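Local structure of pyruvate kinase (Pyrobaculum aerophilum, 3QTG) at residues L75-P84 and N196-L204; S225-T233 and S247-L257. The protein catalyses the last step of glycolysis, interconverting phosphoenolpyruvate plus ADP with pyruvate plus ATP, using a divalent metal cation. One frame throughout, in Å; residues are numbered along the deposited sequence.

Interaction 1: L75-P84 and N196-L204; sequences LAVIVDLKGP and NIDYVAISL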
loop_
_atom_site.group_PDB
_atom_site.type_symbol
_atom_site.label_atom_id
_atom_site.label_comp_id
_atom_site.label_asym_id
_atom_site.label_seq_id
_atom_site.Cartn_x
_atom_site.Cartn_y
_atom_site.Cartn_z
ATOM N N LEU A 75 -8.425 -35.499 20.034
ATOM C CA LEU A 75 -8.468 -34.455 21.044
ATOM C C LEU A 75 -7.077 -34.312 21.589
ATOM O O LEU A 75 -6.373 -35.299 21.753
ATOM C CB LEU A 75 -9.447 -34.811 22.175
ATOM C CG LEU A 75 -10.955 -34.834 21.887
ATOM C CD1 LEU A 75 -11.724 -35.229 23.148
ATOM C CD2 LEU A 75 -11.494 -33.507 21.334
ATOM N N ALA A 76 -6.666 -33.083 21.841
ATOM C CA ALA A 76 -5.386 -32.824 22.487
ATOM C C ALA A 76 -5.515 -33.040 23.988
ATOM O O ALA A 76 -6.487 -32.584 24.610
ATOM C CB ALA A 76 -4.911 -31.397 22.204
ATOM N N VAL A 77 -4.522 -33.716 24.560
ATOM C CA VAL A 77 -4.360 -33.783 26.011
ATOM C C VAL A 77 -3.185 -32.921 26.428
ATOM O O VAL A 77 -2.051 -33.120 25.970
ATOM C CB VAL A 77 -4.164 -35.248 26.510
ATOM C CG1 VAL A 77 -3.786 -35.282 27.997
ATOM C CG2 VAL A 77 -5.414 -36.044 26.263
ATOM N N ILE A 78 -3.476 -31.967 27.313
ATOM C CA ILE A 78 -2.509 -31.057 27.888
ATOM C C ILE A 78 -2.327 -31.380 29.392
ATOM O O ILE A 78 -3.297 -31.497 30.151
ATOM C CB ILE A 78 -3.005 -29.592 27.741
ATOM C CG1 ILE A 78 -3.340 -29.274 26.275
ATOM C CG2 ILE A 78 -1.986 -28.599 28.324
ATOM C CD1 ILE A 78 -4.440 -28.226 26.086
ATOM N N VAL A 79 -1.087 -31.523 29.831
ATOM C CA VAL A 79 -0.848 -31.606 31.265
ATOM C C VAL A 79 -0.136 -30.328 31.675
ATOM O O VAL A 79 0.808 -29.904 31.024
ATOM C CB VAL A 79 -0.084 -32.909 31.709
ATOM C CG1 VAL A 79 -0.886 -34.181 31.325
ATOM C CG2 VAL A 79 1.338 -32.957 31.130
ATOM N N ASP A 80 -0.611 -29.722 32.754
ATOM C CA ASP A 80 -0.057 -28.468 33.237
ATOM C C ASP A 80 0.785 -28.691 34.501
ATOM O O ASP A 80 0.282 -29.138 35.532
ATOM C CB ASP A 80 -1.188 -27.461 33.472
ATOM C CG ASP A 80 -0.694 -26.031 33.518
ATOM O OD1 ASP A 80 0.504 -25.835 33.844
ATOM O OD2 ASP A 80 -1.489 -25.093 33.217
ATOM N N LEU A 81 2.073 -28.385 34.412
ATOM C CA LEU A 81 2.971 -28.601 35.536
ATOM C C LEU A 81 2.833 -27.522 36.614
ATOM O O LEU A 81 2.567 -26.339 36.323
ATOM C CB LEU A 81 4.429 -28.707 35.073
ATOM C CG LEU A 81 4.807 -29.848 34.134
ATOM C CD1 LEU A 81 6.188 -29.586 33.592
ATOM C CD2 LEU A 81 4.762 -31.173 34.871
ATOM N N LYS A 82 3.031 -27.957 37.860
ATOM C CA LYS A 82 2.899 -27.094 39.029
ATOM C C LYS A 82 3.928 -25.961 39.013
ATOM O O LYS A 82 3.592 -24.813 39.277
ATOM C CB LYS A 82 3.006 -27.939 40.321
ATOM C CG LYS A 82 2.617 -27.212 41.620
ATOM C CD LYS A 82 1.348 -26.338 41.435
ATOM C CE LYS A 82 0.840 -25.706 42.754
ATOM N NZ LYS A 82 -0.540 -25.100 42.603
ATOM N N GLY A 83 5.177 -26.279 38.695
ATOM C CA GLY A 83 6.234 -25.274 38.738
ATOM C C GLY A 83 6.712 -25.011 40.166
ATOM O O GLY A 83 6.103 -25.472 41.131
ATOM N N PRO A 84 7.808 -24.262 40.316
ATOM C CA PRO A 84 8.266 -24.065 41.695
ATOM C C PRO A 84 7.363 -23.082 42.452
ATOM O O PRO A 84 6.576 -22.346 41.859
ATOM C CB PRO A 84 9.692 -23.525 41.532
ATOM C CG PRO A 84 9.724 -22.892 40.148
ATOM C CD PRO A 84 8.644 -23.574 39.314
ATOM N N ASN A 196 0.278 -40.821 25.365
ATOM C CA ASN A 196 -1.039 -40.219 25.301
ATOM C C ASN A 196 -1.068 -38.741 25.686
ATOM O O ASN A 196 -2.138 -38.153 25.794
ATOM C CB ASN A 196 -2.011 -41.019 26.165
ATOM C CG ASN A 196 -2.778 -42.035 25.366
ATOM O OD1 ASN A 196 -3.447 -41.692 24.393
ATOM N ND2 ASN A 196 -2.691 -43.301 25.773
ATOM N N ILE A 197 0.107 -38.147 25.872
ATOM C CA ILE A 197 0.204 -36.747 26.284
ATOM C C ILE A 197 0.773 -35.842 25.170
ATOM O O ILE A 197 1.922 -36.002 24.731
ATOM C CB ILE A 197 1.016 -36.580 27.573
ATOM C CG1 ILE A 197 0.395 -37.407 28.708
ATOM C CG2 ILE A 197 1.065 -35.126 27.972
ATOM C CD1 ILE A 197 1.164 -37.329 29.967
ATOM N N ASP A 198 -0.041 -34.880 24.749
ATOM C CA ASP A 198 0.225 -34.111 23.540
ATOM C C ASP A 198 0.943 -32.794 23.838
ATOM O O ASP A 198 1.763 -32.347 23.050
ATOM C CB ASP A 198 -1.094 -33.894 22.785
ATOM C CG ASP A 198 -1.853 -35.227 22.540
ATOM O OD1 ASP A 198 -1.243 -36.167 21.965
ATOM O OD2 ASP A 198 -3.045 -35.338 22.922
ATOM N N TYR A 199 0.652 -32.199 24.986
ATOM C CA TYR A 199 1.265 -30.929 25.387
ATOM C C TYR A 199 1.618 -30.964 26.852
ATOM O O TYR A 199 0.864 -31.499 27.659
ATOM C CB TYR A 199 0.287 -29.771 25.173
ATOM C CG TYR A 199 0.019 -29.437 23.723
ATOM C CD1 TYR A 199 0.686 -28.375 23.097
ATOM C CD2 TYR A 199 -0.906 -30.177 22.973
ATOM C CE1 TYR A 199 0.440 -28.070 21.759
ATOM C CE2 TYR A 199 -1.152 -29.882 21.650
ATOM C CZ TYR A 199 -0.474 -28.829 21.048
ATOM O OH TYR A 199 -0.734 -28.523 19.735
ATOM N N VAL A 200 2.761 -30.373 27.181
ATOM C CA VAL A 200 3.195 -30.169 28.559
ATOM C C VAL A 200 3.330 -28.670 28.770
ATOM O O VAL A 200 4.117 -28.012 28.086
ATOM C CB VAL A 200 4.585 -30.832 28.824
ATOM C CG1 VAL A 200 5.228 -30.306 30.115
ATOM C CG2 VAL A 200 4.468 -32.336 28.846
ATOM N N ALA A 201 2.570 -28.132 29.712
ATOM C CA ALA A 201 2.593 -26.702 29.951
ATOM C C ALA A 201 3.513 -26.345 31.140
ATOM O O ALA A 201 3.369 -26.892 32.229
ATOM C CB ALA A 201 1.171 -26.170 30.130
ATOM N N ILE A 202 4.482 -25.465 30.888
ATOM C CA ILE A 202 5.513 -25.066 31.858
ATOM C C ILE A 202 5.055 -23.825 32.609
ATOM O O ILE A 202 4.659 -22.832 31.984
ATOM C CB ILE A 202 6.827 -24.653 31.162
ATOM C CG1 ILE A 202 7.388 -25.779 30.327
ATOM C CG2 ILE A 202 7.892 -24.226 32.190
ATOM C CD1 ILE A 202 8.618 -25.341 29.570
ATOM N N SER A 203 5.143 -23.876 33.940
ATOM C CA SER A 203 4.861 -22.712 34.785
ATOM C C SER A 203 6.115 -21.933 35.160
ATOM O O SER A 203 7.147 -22.516 35.437
ATOM C CB SER A 203 4.101 -23.128 36.048
ATOM O OG SER A 203 2.847 -23.706 35.696
ATOM N N LEU A 204 6.019 -20.614 35.141
ATOM C CA LEU A 204 7.030 -19.724 35.737
ATOM C C LEU A 204 8.409 -19.748 35.087
ATOM O O LEU A 204 9.402 -19.402 35.735
ATOM C CB LEU A 204 7.144 -19.934 37.273
ATOM C CG LEU A 204 5.882 -19.720 38.125
ATOM C CD1 LEU A 204 6.106 -20.096 39.616
ATOM C CD2 LEU A 204 5.352 -18.285 38.002
#
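Val79 sets one methyl, CG2, into the notch between Ile197 and Val200, 3.8 Å from Ile197 CG2 and 3.9 Å from Val200 CG2. With chi1 at -60° this branch lies between the backbone N and the carbonyl carbon, while CG1 rests against both CG2 and CD1 of Ile197. Farther along the same face, Leu81 leans across Val200, its CD1 3.7 Å from Val200 CG1. On the other face Ile78 rests CG1 on the CB of Tyr199, and the methyl of Ala201 lies beside the Asp80 carboxylate. The Tyr199 hydroxyl bonds Ser411 O, and ring atom CE2 meets Ala76 CB obliquely. These are the third and fourth parallel strands of the TIM barrel, with the lid (B) domain of pyruvate kinase inserted in the chain between them. Ile78, Asp80, Tyr199 and Ala201 look into the barrel, whereas Val79, Leu81 and Val200 face outward, Leu81 against helix 181-190 and Val200 against helix 208-220. At the N-terminal end Asp198 reaches over with its OD2 anti lone pair to take the amide of Val77 (Val77 N to Asp198 OD2, 2.7 Å, 165° at the hydrogen), an oxygen that also pairs with Arg65. Val77 O in turn accepts from both Asp198 N and Tyr199 N. At the catalytic end Ser203 OG donates to Leu81 O, 2.7 Å away, and also bonds Lys230. Its CB closes to 4.0 Å from the CA of Gly83, where no side chain stands in the way. Asp80, a potassium ligand by similarity, directs OD2 to Arg46 and OD1 to Lys230.

Interaction 2: S225-T233 and S247-L257; sequences SQVAVKIET and SDYVVVARGDL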
loop_
_atom_site.group_PDB
_atom_site.type_symbol
_atom_site.label_atom_id
_atom_site.label_comp_id
_atom_site.label_asym_id
_atom_site.label_seq_id
_atom_site.Cartn_x
_atom_site.Cartn_y
_atom_site.Cartn_z
ATOM N N SER A 225 6.138 -34.657 23.324
ATOM C CA SER A 225 5.109 -33.655 23.543
ATOM C C SER A 225 5.556 -32.262 23.111
ATOM O O SER A 225 6.753 -31.960 23.120
ATOM C CB SER A 225 4.702 -33.667 25.008
ATOM O OG SER A 225 4.046 -34.894 25.309
ATOM N N GLN A 226 4.593 -31.427 22.713
ATOM C CA GLN A 226 4.861 -30.013 22.430
ATOM C C GLN A 226 4.999 -29.320 23.771
ATOM O O GLN A 226 4.288 -29.664 24.712
ATOM C CB GLN A 226 3.687 -29.391 21.676
ATOM C CG GLN A 226 3.433 -29.992 20.303
ATOM C CD GLN A 226 4.515 -29.608 19.323
ATOM O OE1 GLN A 226 5.274 -30.450 18.864
ATOM N NE2 GLN A 226 4.607 -28.332 19.017
ATOM N N VAL A 227 5.905 -28.354 23.863
ATOM C CA VAL A 227 6.085 -27.598 25.097
ATOM C C VAL A 227 5.354 -26.250 25.030
ATOM O O VAL A 227 5.669 -25.388 24.207
ATOM C CB VAL A 227 7.573 -27.417 25.444
ATOM C CG1 VAL A 227 7.719 -26.628 26.701
ATOM C CG2 VAL A 227 8.219 -28.783 25.620
ATOM N N ALA A 228 4.365 -26.098 25.904
ATOM C CA ALA A 228 3.577 -24.874 25.982
ATOM C C ALA A 228 4.121 -24.026 27.122
ATOM O O ALA A 228 4.309 -24.519 28.247
ATOM C CB ALA A 228 2.103 -25.208 26.179
ATOM N N VAL A 229 4.433 -22.769 26.827
ATOM C CA VAL A 229 5.058 -21.881 27.799
ATOM C C VAL A 229 4.072 -20.825 28.272
ATOM O O VAL A 229 3.615 -19.993 27.498
ATOM C CB VAL A 229 6.321 -21.220 27.238
ATOM C CG1 VAL A 229 6.923 -20.190 28.249
ATOM C CG2 VAL A 229 7.359 -22.290 26.819
ATOM N N LYS A 230 3.745 -20.881 29.562
ATOM C CA LYS A 230 2.851 -19.906 30.178
ATOM C C LYS A 230 3.585 -18.624 30.482
ATOM O O LYS A 230 4.702 -18.649 30.984
ATOM C CB LYS A 230 2.224 -20.469 31.450
ATOM C CG LYS A 230 1.562 -21.809 31.212
ATOM C CD LYS A 230 0.239 -21.935 31.943
ATOM C CE LYS A 230 0.435 -22.046 33.441
ATOM N NZ LYS A 230 1.067 -23.340 33.779
ATOM N N ILE A 231 2.962 -17.501 30.140
ATOM C CA ILE A 231 3.503 -16.191 30.477
ATOM C C ILE A 231 2.701 -15.718 31.700
ATOM O O ILE A 231 1.513 -15.386 31.594
ATOM C CB ILE A 231 3.423 -15.223 29.273
ATOM C CG1 ILE A 231 4.007 -15.893 28.005
ATOM C CG2 ILE A 231 4.124 -13.909 29.580
ATOM C CD1 ILE A 231 5.526 -16.143 28.016
ATOM N N GLU A 232 3.371 -15.731 32.852
ATOM C CA GLU A 232 2.723 -15.635 34.162
ATOM C C GLU A 232 3.235 -14.462 34.982
ATOM O O GLU A 232 2.619 -14.082 35.973
ATOM C CB GLU A 232 2.958 -16.925 34.979
ATOM C CG GLU A 232 2.094 -18.096 34.614
ATOM C CD GLU A 232 2.700 -19.425 35.036
ATOM O OE1 GLU A 232 2.013 -20.217 35.709
ATOM O OE2 GLU A 232 3.872 -19.686 34.710
ATOM N N THR A 233 4.358 -13.879 34.586
ATOM C CA THR A 233 5.003 -12.885 35.436
ATOM C C THR A 233 5.573 -11.729 34.660
ATOM O O THR A 233 5.759 -11.792 33.443
ATOM C CB THR A 233 6.182 -13.479 36.218
ATOM O OG1 THR A 233 7.244 -13.797 35.311
ATOM C CG2 THR A 233 5.773 -14.716 37.040
ATOM N N SER A 247 9.445 -21.385 22.427
ATOM C CA SER A 247 8.238 -22.155 22.786
ATOM C C SER A 247 7.698 -22.997 21.616
ATOM O O SER A 247 8.042 -22.747 20.468
ATOM C CB SER A 247 7.124 -21.193 23.206
ATOM O OG SER A 247 7.554 -20.327 24.238
ATOM N N ASP A 248 6.856 -23.989 21.904
ATOM C CA ASP A 248 6.083 -24.631 20.846
ATOM C C ASP A 248 4.685 -24.011 20.807
ATOM O O ASP A 248 4.013 -24.076 19.799
ATOM C CB ASP A 248 5.989 -26.152 21.044
ATOM C CG ASP A 248 7.364 -26.820 21.091
ATOM O OD1 ASP A 248 8.324 -26.272 20.508
ATOM O OD2 ASP A 248 7.493 -27.884 21.722
ATOM N N TYR A 249 4.274 -23.415 21.926
ATOM C CA TYR A 249 2.924 -22.900 22.124
ATOM C C TYR A 249 3.036 -21.895 23.268
ATOM O O TYR A 249 3.758 -22.143 24.235
ATOM C CB TYR A 249 1.998 -24.043 22.524
ATOM C CG TYR A 249 0.544 -23.872 22.135
ATOM C CD1 TYR A 249 -0.029 -24.696 21.154
ATOM C CD2 TYR A 249 -0.271 -22.904 22.741
ATOM C CE1 TYR A 249 -1.364 -24.552 20.768
ATOM C CE2 TYR A 249 -1.629 -22.763 22.359
ATOM C CZ TYR A 249 -2.152 -23.591 21.376
ATOM O OH TYR A 249 -3.466 -23.486 20.996
ATOM N N VAL A 250 2.348 -20.762 23.148
ATOM C CA VAL A 250 2.392 -19.716 24.159
ATOM C C VAL A 250 1.022 -19.637 24.809
ATOM O O VAL A 250 0.011 -19.847 24.138
ATOM C CB VAL A 250 2.813 -18.319 23.572
ATOM C CG1 VAL A 250 2.855 -17.240 24.680
ATOM C CG2 VAL A 250 4.180 -18.406 22.853
ATOM N N VAL A 251 1.004 -19.379 26.121
ATOM C CA VAL A 251 -0.225 -19.284 26.924
ATOM C C VAL A 251 -0.223 -18.004 27.772
ATOM O O VAL A 251 0.709 -17.777 28.550
ATOM C CB VAL A 251 -0.383 -20.523 27.840
ATOM C CG1 VAL A 251 -1.771 -20.567 28.492
ATOM C CG2 VAL A 251 -0.149 -21.806 27.054
ATOM N N VAL A 252 -1.232 -17.151 27.584
ATOM C CA VAL A 252 -1.480 -16.019 28.478
ATOM C C VAL A 252 -2.260 -16.545 29.705
ATOM O O VAL A 252 -3.440 -16.906 29.613
ATOM C CB VAL A 252 -2.277 -14.858 27.778
ATOM C CG1 VAL A 252 -2.524 -13.671 28.739
ATOM C CG2 VAL A 252 -1.573 -14.385 26.528
ATOM N N ALA A 253 -1.563 -16.637 30.835
ATOM C CA ALA A 253 -2.162 -17.149 32.076
ATOM C C ALA A 253 -2.630 -15.935 32.859
ATOM O O ALA A 253 -1.864 -15.325 33.611
ATOM C CB ALA A 253 -1.145 -18.017 32.884
ATOM N N ARG A 254 -3.892 -15.565 32.615
ATOM C CA ARG A 254 -4.499 -14.323 33.115
ATOM C C ARG A 254 -4.548 -14.226 34.628
ATOM O O ARG A 254 -4.204 -13.185 35.194
ATOM C CB ARG A 254 -5.929 -14.192 32.611
ATOM C CG ARG A 254 -6.086 -13.834 31.146
ATOM C CD ARG A 254 -7.564 -13.800 30.882
ATOM N NE ARG A 254 -7.870 -12.859 29.845
ATOM C CZ ARG A 254 -9.097 -12.451 29.564
ATOM N NH1 ARG A 254 -10.124 -12.913 30.266
ATOM N NH2 ARG A 254 -9.282 -11.596 28.580
ATOM N N GLY A 255 -5.018 -15.292 35.280
ATOM C CA GLY A 255 -5.087 -15.319 36.741
ATOM C C GLY A 255 -3.737 -14.984 37.356
ATOM O O GLY A 255 -3.626 -14.075 38.170
ATOM N N ASP A 256 -2.697 -15.675 36.922
ATOM C CA ASP A 256 -1.359 -15.454 37.452
ATOM C C ASP A 256 -0.755 -14.091 37.142
ATOM O O ASP A 256 -0.103 -13.478 38.000
ATOM C CB ASP A 256 -0.453 -16.583 36.986
ATOM C CG ASP A 256 -0.848 -17.931 37.613
ATOM O OD1 ASP A 256 -1.065 -17.953 38.854
ATOM O OD2 ASP A 256 -0.962 -18.958 36.881
ATOM N N LEU A 257 -0.975 -13.615 35.921
ATOM C CA LEU A 257 -0.428 -12.339 35.477
ATOM C C LEU A 257 -1.121 -11.176 36.183
ATOM O O LEU A 257 -0.520 -10.122 36.408
ATOM C CB LEU A 257 -0.594 -12.232 33.956
ATOM C CG LEU A 257 0.424 -11.631 32.992
ATOM C CD1 LEU A 257 1.893 -11.827 33.351
ATOM C CD2 LEU A 257 0.093 -12.225 31.615
HETATM O O HOH W 1 2.759 -26.404 19.486
#
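Ala228 and Tyr249 meet CB to CB at 3.8 Å on the face turned into the barrel, and the small methyl of Ala228 also touches Val251 CG2. Tyr249, its CG anti to the backbone N (chi1 -152°), carries its ring away from strand 226-231 so that the hydroxyl reaches Ser318. On the outer face Ile231 crosses Val250, CG1 lying 3.8 Å from Val250 CG1, against helix 266-279. Between the two faces the fifth and sixth barrel strands pair in parallel: Val229 N to Tyr249 O and Ile231 N to Val251 O are nearly straight bonds of 2.8 Å each, but Ala253 N to Ile231 O is weak as strand 249-253 gives way to helix 254-257. Leu257 of that helix covers the chain leaving strand 226-231, its CD1 against the carbonyl carbon of Glu232.

At the N-terminal edge Asp248 OD2 receives Val227 N at 2.7 Å, on its anti side, somewhat out of the carboxylate plane, while OD1 pairs with Arg215. The bent Gln226 side chain folds over the CB of Asp248, and its NE2 donates a hydrogen bond to a water that in turn donates to Asp248 O. At the C-terminal edge Lys230, by similarity the transition-state stabiliser, runs beside Val251 and then curls to Asp80 and Ser203, its salt bridge to Glu232 being long. Glu232 and Asp256 run side by side, their carboxylates turned 69° apart and OE1 of Glu232 3.4 Å from OD2 of Asp256. Glu232 OE2 engages Leu204 N. Two acceptors so close would probably repel until a cation joins them, consistent with the magnesium site inferred by similarity.

Overall arrangement
The two contacts show how a closed barrel builds one active site from successive strand pairs. Interaction 1 joins strands three and four, interaction 2 strands five and six, and their centres lie about 10 Å apart because strands 199-202 and 226-231 are themselves neighbours; on the outer side Ile202 CD1 packs 3.3 Å from Val227 CG1. Each pair opens with an aspartate, Asp198 or Asp248, gripping the amide of a valine across it, and each delivers its functional groups at the other end. There the side chains of Asp80 and Lys230 come within about 3 Å, beside Glu232 and Asp256, so potassium, magnesium and substrate sites, all assigned by similarity, share one rim.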